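Local atomic coordinates of serine protease pet (Escherichia coli, PDB entry 4OM9), a protein that probably cleaves host proteins such as alpha-fodrin as a serine protease, acting as a secreted autotransporter enterotoxin of enteroaggregative strains. Residues A[438-443]-A[461-466]. Sequence-based numbering, arbitrary orientation.
Sequences QTFKKI and SVLSVN
S464 and F440 are hydrogen-bonded across two parallel strands, 438-440 and 461-465, whose axes, taken over these short segments, come within 4.7 Å at an angle of 14°. F440 N donates to S464 O at 2.8 Å, and the bond is almost straight (174°). On the next rung S464 N reaches Q438 O at 3.0 Å. S464 is thus gripped through both its N and its O by residues on either side of its bridge partner T439, as parallel pairing requires. Q438 N to V462 O begins the ladder. N466 N to F440 O ends it at 3.0 Å, just past the second strand.

N466 has the most surface buried by the contact. Its side chain rises beside the end of the first strand, near F440 O and K441 CA, and crosses the side chain of T439 at about a right angle. T439 and S464 share one face. There T439 OG1 lies 3.7 Å from S464 CB.

The opposite face carries F440, L463 and V465, and also Q438, whose polar end leads away. L463 CD1 meets the edge of the F440 ring, near its plane, 3.5 Å from F440 CE1. F440 has CG anti to its carbonyl carbon (chi1 -53°), which sets the ring beside its own backbone N, with CE1 and CD1 against L463 CD1. I443 CG1 covers one ring face, offset toward the rim, while I443 CD1 touches V465 CG2 at 4.0 Å.

This is the stacking of successive coils in a right-handed parallel beta-helix, the stalk of autotransporter passenger domains. F440, I443, L463 and V465 form part of its interior, where I443 and L463 also touch I452 of strand 451-453. Strand 481-486 continues the ladder beyond 461-465, and its L483 packs against L463 and V465.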
loop_
_atom_site.group_PDB
_atom_site.type_symbol
_atom_site.label_atom_id
_atom_site.label_comp_id
_atom_site.label_asym_id
_atom_site.label_seq_id
_atom_site.Cartn_x
_atom_site.Cartn_y
_atom_site.Cartn_z
ATOM N N GLN A 438 14.034 19.837 1.977
ATOM C CA GLN A 438 14.242 19.731 0.539
ATOM C C GLN A 438 12.936 19.851 -0.229
ATOM O O GLN A 438 11.902 19.340 0.182
ATOM C CB GLN A 438 14.925 18.414 0.165
ATOM C CG GLN A 438 15.111 18.244 -1.358
ATOM C CD GLN A 438 16.184 19.177 -1.948
ATOM O OE1 GLN A 438 17.265 19.337 -1.365
ATOM N NE2 GLN A 438 15.890 19.787 -3.110
ATOM N N THR A 439 13.013 20.543 -1.355
ATOM C CA THR A 439 11.865 20.792 -2.205
ATOM C C THR A 439 12.034 20.104 -3.539
ATOM O O THR A 439 13.093 20.187 -4.151
ATOM C CB THR A 439 11.681 22.290 -2.463
ATOM O OG1 THR A 439 11.526 22.977 -1.213
ATOM C CG2 THR A 439 10.479 22.529 -3.373
ATOM N N PHE A 440 10.987 19.424 -3.978
ATOM C CA PHE A 440 10.920 18.908 -5.327
ATOM C C PHE A 440 9.663 19.440 -6.007
ATOM O O PHE A 440 8.579 19.467 -5.412
ATOM C CB PHE A 440 10.871 17.370 -5.360
ATOM C CG PHE A 440 11.963 16.672 -4.588
ATOM C CD1 PHE A 440 11.897 16.556 -3.211
ATOM C CD2 PHE A 440 13.005 16.026 -5.265
ATOM C CE1 PHE A 440 12.872 15.873 -2.508
ATOM C CE2 PHE A 440 13.979 15.334 -4.578
ATOM C CZ PHE A 440 13.916 15.262 -3.193
ATOM N N LYS A 441 9.795 19.855 -7.251
ATOM C CA LYS A 441 8.647 19.950 -8.111
ATOM C C LYS A 441 8.067 18.525 -8.266
ATOM O O LYS A 441 6.856 18.322 -8.200
ATOM C CB LYS A 441 9.057 20.531 -9.454
ATOM C CG LYS A 441 7.933 20.997 -10.338
ATOM C CD LYS A 441 7.859 22.524 -10.382
ATOM C CE LYS A 441 7.096 22.970 -11.630
ATOM N NZ LYS A 441 5.880 22.114 -11.889
ATOM N N LYS A 442 8.965 17.548 -8.451
ATOM C CA LYS A 442 8.628 16.128 -8.624
ATOM C C LYS A 442 9.777 15.232 -8.138
ATOM O O LYS A 442 10.941 15.507 -8.434
ATOM C CB LYS A 442 8.323 15.806 -10.094
ATOM C CG LYS A 442 6.924 16.172 -10.546
ATOM C CD LYS A 442 6.648 15.750 -11.985
ATOM C CE LYS A 442 7.338 16.662 -12.996
ATOM N NZ LYS A 442 6.679 16.585 -14.333
ATOM N N ILE A 443 9.464 14.176 -7.385
ATOM C CA ILE A 443 10.484 13.175 -7.083
ATOM C C ILE A 443 10.536 12.142 -8.197
ATOM O O ILE A 443 9.511 11.537 -8.522
ATOM C CB ILE A 443 10.229 12.427 -5.781
ATOM C CG1 ILE A 443 10.078 13.385 -4.620
ATOM C CG2 ILE A 443 11.366 11.445 -5.525
ATOM C CD1 ILE A 443 9.039 12.893 -3.570
ATOM N N SER A 461 12.706 17.279 9.208
ATOM C CA SER A 461 12.925 17.665 7.826
ATOM C C SER A 461 11.607 17.938 7.133
ATOM O O SER A 461 10.707 17.094 7.131
ATOM C CB SER A 461 13.679 16.567 7.058
ATOM O OG SER A 461 15.070 16.538 7.357
ATOM N N VAL A 462 11.489 19.110 6.523
ATOM C CA VAL A 462 10.296 19.396 5.739
ATOM C C VAL A 462 10.545 18.961 4.314
ATOM O O VAL A 462 11.466 19.451 3.655
ATOM C CB VAL A 462 9.911 20.878 5.744
ATOM C CG1 VAL A 462 8.667 21.088 4.882
ATOM C CG2 VAL A 462 9.683 21.366 7.153
ATOM N N LEU A 463 9.730 18.020 3.848
ATOM C CA LEU A 463 9.772 17.599 2.460
ATOM C C LEU A 463 8.633 18.268 1.680
ATOM O O LEU A 463 7.458 17.998 1.923
ATOM C CB LEU A 463 9.688 16.082 2.375
ATOM C CG LEU A 463 9.376 15.474 1.009
ATOM C CD1 LEU A 463 10.506 15.771 0.043
ATOM C CD2 LEU A 463 9.164 13.981 1.137
ATOM N N SER A 464 8.985 19.156 0.760
ATOM C CA SER A 464 7.994 19.865 -0.031
ATOM C C SER A 464 7.898 19.279 -1.443
ATOM O O SER A 464 8.914 19.089 -2.135
ATOM C CB SER A 464 8.334 21.365 -0.091
ATOM O OG SER A 464 8.456 21.935 1.213
ATOM N N VAL A 465 6.681 18.970 -1.874
ATOM C CA VAL A 465 6.463 18.509 -3.237
ATOM C C VAL A 465 5.407 19.380 -3.844
ATOM O O VAL A 465 4.254 19.324 -3.429
ATOM C CB VAL A 465 6.001 17.048 -3.307
ATOM C CG1 VAL A 465 5.888 16.610 -4.761
ATOM C CG2 VAL A 465 6.934 16.155 -2.513
ATOM N N ASN A 466 5.785 20.203 -4.810
ATOM C CA ASN A 466 4.857 21.215 -5.298
ATOM C C ASN A 466 4.622 21.142 -6.795
ATOM O O ASN A 466 4.586 22.149 -7.475
ATOM C CB ASN A 466 5.332 22.618 -4.891
ATOM C CG ASN A 466 6.711 22.922 -5.357
ATOM O OD1 ASN A 466 7.322 22.113 -6.063
ATOM N ND2 ASN A 466 7.234 24.099 -4.979
#